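Side-chain contact in methylocystis parvus OBBP MbnE (PDB 5ICQ), which probably binds the copper-chelating peptide methanobactin in the periplasm, as part of the machinery that brings it into the cell: residues 596-599 / 603-606. Numbering follows the deposited sequence.
Sequences PIFG and ESWW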
loop_
_atom_site.group_PDB
_atom_site.type_symbol
_atom_site.label_atom_id
_atom_site.label_comp_id
_atom_site.label_asym_id
_atom_site.label_seq_id
_atom_site.Cartn_x
_atom_site.Cartn_y
_atom_site.Cartn_z
ATOM N N PRO A 596 -6.273 2.356 -3.722
ATOM C CA PRO A 596 -7.100 3.279 -4.513
ATOM C C PRO A 596 -8.077 4.039 -3.631
ATOM O O PRO A 596 -8.343 3.601 -2.510
ATOM C CB PRO A 596 -7.858 2.353 -5.473
ATOM C CG PRO A 596 -7.060 1.090 -5.511
ATOM C CD PRO A 596 -6.438 0.956 -4.156
ATOM N N ILE A 597 -8.597 5.160 -4.123
ATOM C CA ILE A 597 -9.454 5.994 -3.284
ATOM C C ILE A 597 -10.750 5.268 -2.928
ATOM O O ILE A 597 -11.266 5.410 -1.812
ATOM C CB ILE A 597 -9.719 7.339 -3.976
ATOM C CG1 ILE A 597 -8.416 8.144 -4.066
ATOM C CG2 ILE A 597 -10.774 8.133 -3.206
ATOM C CD1 ILE A 597 -8.514 9.399 -4.937
ATOM N N PHE A 598 -11.292 4.476 -3.851
ATOM C CA PHE A 598 -12.495 3.700 -3.579
ATOM C C PHE A 598 -12.190 2.206 -3.602
ATOM O O PHE A 598 -11.339 1.741 -4.361
ATOM C CB PHE A 598 -13.591 4.028 -4.597
ATOM C CG PHE A 598 -13.877 5.495 -4.705
ATOM C CD1 PHE A 598 -14.437 6.180 -3.637
ATOM C CD2 PHE A 598 -13.565 6.188 -5.859
ATOM C CE1 PHE A 598 -14.689 7.543 -3.718
ATOM C CE2 PHE A 598 -13.811 7.552 -5.956
ATOM C CZ PHE A 598 -14.373 8.229 -4.889
ATOM N N GLY A 599 -12.906 1.452 -2.772
ATOM C CA GLY A 599 -12.768 0.013 -2.744
ATOM C C GLY A 599 -13.224 -0.601 -4.051
ATOM O O GLY A 599 -13.874 0.055 -4.869
ATOM N N GLU A 603 -18.163 0.886 -2.034
ATOM C CA GLU A 603 -19.104 0.827 -0.913
ATOM C C GLU A 603 -19.819 2.153 -0.657
ATOM O O GLU A 603 -20.932 2.148 -0.117
ATOM C CB GLU A 603 -18.398 0.375 0.366
ATOM C CG GLU A 603 -17.150 1.135 0.698
ATOM C CD GLU A 603 -15.899 0.354 0.322
ATOM O OE1 GLU A 603 -15.859 -0.228 -0.792
ATOM O OE2 GLU A 603 -14.966 0.303 1.155
ATOM N N SER A 604 -19.210 3.294 -0.997
ATOM C CA SER A 604 -19.890 4.570 -0.757
ATOM C C SER A 604 -20.749 5.047 -1.929
ATOM O O SER A 604 -21.489 6.027 -1.776
ATOM C CB SER A 604 -18.871 5.669 -0.404
ATOM O OG SER A 604 -18.042 5.975 -1.515
ATOM N N TRP A 605 -20.694 4.387 -3.078
ATOM C CA TRP A 605 -21.451 4.840 -4.237
ATOM C C TRP A 605 -22.876 4.296 -4.201
ATOM O O TRP A 605 -23.237 3.469 -3.356
ATOM C CB TRP A 605 -20.771 4.406 -5.537
ATOM C CG TRP A 605 -19.435 5.028 -5.830
ATOM C CD1 TRP A 605 -18.350 5.088 -5.001
ATOM C CD2 TRP A 605 -19.012 5.594 -7.084
ATOM N NE1 TRP A 605 -17.291 5.689 -5.650
ATOM C CE2 TRP A 605 -17.673 6.010 -6.926
ATOM C CE3 TRP A 605 -19.650 5.820 -8.309
ATOM C CZ2 TRP A 605 -16.948 6.623 -7.959
ATOM C CZ3 TRP A 605 -18.932 6.441 -9.333
ATOM C CH2 TRP A 605 -17.597 6.827 -9.151
ATOM N N TRP A 606 -23.699 4.766 -5.136
ATOM C CA TRP A 606 -25.076 4.279 -5.211
ATOM C C TRP A 606 -25.645 4.540 -6.598
ATOM O O TRP A 606 -25.075 5.280 -7.399
ATOM C CB TRP A 606 -25.956 4.915 -4.127
ATOM C CG TRP A 606 -26.240 6.414 -4.255
ATOM C CD1 TRP A 606 -27.316 7.000 -4.875
ATOM C CD2 TRP A 606 -25.467 7.488 -3.697
ATOM N NE1 TRP A 606 -27.244 8.372 -4.753
ATOM C CE2 TRP A 606 -26.119 8.696 -4.037
ATOM C CE3 TRP A 606 -24.274 7.547 -2.956
ATOM C CZ2 TRP A 606 -25.629 9.943 -3.655
ATOM C CZ3 TRP A 606 -23.791 8.790 -2.574
ATOM C CH2 TRP A 606 -24.466 9.972 -2.928
#
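The ring of F598 is held between I597 and W605, one on each face. I597 CG2 lies over the centre of the F598 ring, 3.9 Å above its plane, while the backbone N of I597 is hydrogen-bonded to Q576. The opposite face of F598 receives the indole edge of W605 in a T-shaped (edge-to-face) pair, with planes at 90° and the F598 centroid 4.6 Å from that of the five-membered ring. W605 NE1 stands 3.4 Å above the plane of the F598 ring, over its centre, so its N-H is directed at the electron-rich face of the phenyl ring, a favourable setting for the polar edge of a buried indole. Beside it, W605 CZ2 packs 3.8 Å from F598 CE2. CG of F598, anti to the carbonyl carbon (chi1 -53°), carries the ring toward the 603-606 segment, where its face meets the indole edge. S604 OG lies obliquely to the ring, 4.2 Å from F598 CD1. An alanine in place of F598 is likely to leave the W605 N-H without the aromatic face it points at and to open a gap between the indole and I597. At G599 the partner changes to E603, whose chain bends at chi2 (-102°) and swings its carboxylate back over the glycine. E603 OE1 rests 3.7 Å from G599 CA, a van der Waals contact on the side where a beta carbon would project. The T-shaped pair ties the two limbs of this C-terminal loop together just ahead of strand 606-607, while L313, against F598, and H580, in a second edge-to-face pair with W605, bring it against neighbouring strands, plain structural packing in the fold of a family 5 extracellular solute-binding protein.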